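Local coordinates for HNH nuclease domain-containing protein (Streptomyces coelicolor, PDB 5ZMO) that recognises and binds phosphorothioated DNA through its sulfur-binding domain, the part described here, and is probably a type IV restriction endonuclease of the HNH family, at residues E107-A111 and V112-A116. Residues are numbered along the deposited sequence; the frame is centred on the assembly and turned at random. Where two conformers were deposited one is given.
Sequences ESLNA and VDPSA
Leu-109 and Pro-114 meet where the short helix 106-112 runs out and the chain turns into strand 115-117. The helix closes with two successive i+4 backbone bonds. Val-112 N reaches Ser-108 O at 3.0 Å, nearly straight at 163°. Asp-113 N reaches Leu-109 O at 2.9 Å with a more bent N-H (136°). Asp-113 then takes a left-handed conformation with positive phi, ending the helix, and Pro-114, with no N-H to give, continues in an extended conformation. The packed side lies around Leu-109 O, which also has Pro-114 CD at 3.5 Å. Leu-109 CG stands anti to its own carbonyl carbon (chi1 -79°), and the CD2 branch comes to 4.0 Å from Pro-114 CG, the two side chains crossing at about a right angle. Val-112 lays CG2 against Ser-108 O at 3.4 Å. By contrast, Asn-110 and Ala-111 form the exposed side. Asn-110 OD1 accepts a hydrogen bond from Trp-50 NE1, and Asp-113 OD2 is hydrogen-bonded to Ser-51 OG. The first turn of helix 106-112 offers a backbone N-H, Glu-107 N, to a phosphate of the bound DNA, making this short helix part of the DNA-binding face of the sulfur-binding domain. Leu-109 packs on Trp-50 of helix 50-63 and on Phe-78 of helix 70-83, while the outgoing chain enters the antiparallel sheet as its middle strand, between 47-49 and 88-89.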
ATOM      1  N   GLU A 107     -18.318  -2.674  -5.729  1.00 30.84           N
ATOM      2  CA  GLU A 107     -19.163  -3.882  -5.799  1.00 33.32           C
ATOM      3  C   GLU A 107     -18.433  -5.092  -6.449  1.00 28.96           C
ATOM      4  O   GLU A 107     -18.533  -6.247  -5.960  1.00 29.89           O
ATOM      5  CB  GLU A 107     -20.440  -3.581  -6.553  1.00 39.31           C
ATOM      6  CG  GLU A 107     -21.277  -4.811  -6.917  1.00 43.55           C
ATOM      7  CD  GLU A 107     -22.289  -4.482  -7.987  1.00 51.18           C
ATOM      8  OE1 GLU A 107     -22.040  -4.803  -9.177  1.00 59.62           O
ATOM      9  OE2 GLU A 107     -23.314  -3.861  -7.635  1.00 57.08           O
ATOM     10  N   SER A 108     -17.688  -4.817  -7.528  0.50 25.23           N
ATOM     11  CA  SER A 108     -16.935  -5.864  -8.251  0.50 24.40           C
ATOM     12  C   SER A 108     -15.701  -6.292  -7.486  0.50 23.84           C
ATOM     13  O   SER A 108     -15.340  -7.461  -7.556  0.50 22.21           O
ATOM     14  CB  SER A 108     -16.588  -5.495  -9.704  0.50 23.08           C
ATOM     15  OG  SER A 108     -15.520  -4.526  -9.900  0.50 20.75           O
ATOM     16  N   LEU A 109     -15.064  -5.376  -6.747  1.00 23.37           N
ATOM     17  CA  LEU A 109     -13.960  -5.790  -5.806  1.00 24.42           C
ATOM     18  C   LEU A 109     -14.482  -6.732  -4.760  1.00 24.59           C
ATOM     19  O   LEU A 109     -13.831  -7.756  -4.413  1.00 24.24           O
ATOM     20  CB  LEU A 109     -13.284  -4.575  -5.099  1.00 23.24           C
ATOM     21  CG  LEU A 109     -12.275  -3.711  -5.774  1.00 25.05           C
ATOM     22  CD1 LEU A 109     -11.920  -2.540  -4.878  1.00 25.59           C
ATOM     23  CD2 LEU A 109     -11.026  -4.510  -6.128  1.00 24.78           C
ATOM     24  N   ASN A 110     -15.651  -6.403  -4.191  1.00 23.96           N
ATOM     25  CA  ASN A 110     -16.196  -7.251  -3.134  1.00 26.62           C
ATOM     26  C   ASN A 110     -16.601  -8.610  -3.704  1.00 26.45           C
ATOM     27  O   ASN A 110     -16.348  -9.649  -3.092  1.00 27.69           O
ATOM     28  CB  ASN A 110     -17.375  -6.546  -2.396  1.00 29.84           C
ATOM     29  CG  ASN A 110     -16.905  -5.489  -1.347  1.00 36.18           C
ATOM     30  OD1 ASN A 110     -15.757  -5.457  -0.852  1.00 32.05           O
ATOM     31  ND2 ASN A 110     -17.820  -4.632  -0.986  1.00 33.56           N
ATOM     32  N   ALA A 111     -17.234  -8.599  -4.864  1.00 26.83           N
ATOM     33  CA  ALA A 111     -17.731  -9.857  -5.497  1.00 27.76           C
ATOM     34  C   ALA A 111     -16.635 -10.782  -5.982  1.00 25.78           C
ATOM     35  O   ALA A 111     -16.661 -11.948  -5.688  1.00 31.32           O
ATOM     36  CB  ALA A 111     -18.679  -9.538  -6.651  1.00 27.65           C
ATOM     37  N   VAL A 112     -15.641 -10.263  -6.676  1.00 25.21           N
ATOM     38  CA  VAL A 112     -14.571 -11.055  -7.265  1.00 24.97           C
ATOM     39  C   VAL A 112     -13.566 -11.409  -6.157  1.00 29.14           C
ATOM     40  O   VAL A 112     -13.002 -12.502  -6.142  1.00 27.22           O
ATOM     41  CB  VAL A 112     -13.908 -10.299  -8.416  1.00 26.40           C
ATOM     42  CG1 VAL A 112     -12.637 -11.012  -8.867  1.00 29.69           C
ATOM     43  CG2 VAL A 112     -14.906 -10.146  -9.577  1.00 27.96           C
ATOM     44  N   ASP A 113     -13.364 -10.464  -5.217  1.00 28.00           N
ATOM     45  CA  ASP A 113     -12.390 -10.583  -4.122  1.00 25.70           C
ATOM     46  C   ASP A 113     -11.023 -10.982  -4.651  1.00 24.80           C
ATOM     47  O   ASP A 113     -10.488 -12.035  -4.228  1.00 25.10           O
ATOM     48  CB  ASP A 113     -12.849 -11.555  -3.043  1.00 26.50           C
ATOM     49  CG  ASP A 113     -12.167 -11.324  -1.724  1.00 28.66           C
ATOM     50  OD1 ASP A 113     -11.445 -10.304  -1.623  1.00 28.85           O
ATOM     51  OD2 ASP A 113     -12.362 -12.108  -0.763  1.00 31.29           O
ATOM     52  N   PRO A 114     -10.485 -10.215  -5.605  1.00 24.85           N
ATOM     53  CA  PRO A 114      -9.175 -10.517  -6.201  1.00 25.85           C
ATOM     54  C   PRO A 114      -8.048 -10.456  -5.224  1.00 28.54           C
ATOM     55  O   PRO A 114      -8.086  -9.631  -4.294  1.00 25.47           O
ATOM     56  CB  PRO A 114      -8.972  -9.415  -7.196  1.00 26.07           C
ATOM     57  CG  PRO A 114      -9.686  -8.270  -6.596  1.00 26.95           C
ATOM     58  CD  PRO A 114     -10.924  -8.873  -6.017  1.00 26.01           C
ATOM     59  N   SER A 115      -7.057 -11.330  -5.417  1.00 27.47           N
ATOM     60  CA  SER A 115      -5.844 -11.214  -4.629  1.00 30.53           C
ATOM     61  C   SER A 115      -4.871 -10.196  -5.223  1.00 28.99           C
ATOM     62  O   SER A 115      -4.875  -9.903  -6.400  1.00 28.26           O
ATOM     63  CB  SER A 115      -5.225 -12.584  -4.378  1.00 31.68           C
ATOM     64  OG  SER A 115      -5.969 -13.248  -3.386  1.00 31.03           O
ATOM     65  N   ALA A 116      -4.061  -9.553  -4.380  1.00 25.27           N
ATOM     66  CA  ALA A 116      -3.151  -8.598  -4.862  1.00 24.54           C
ATOM     67  C   ALA A 116      -2.040  -8.425  -3.869  1.00 23.97           C
ATOM     68  O   ALA A 116      -2.175  -8.843  -2.715  1.00 24.05           O
ATOM     69  CB  ALA A 116      -3.816  -7.250  -5.055  1.00 27.50           C
TER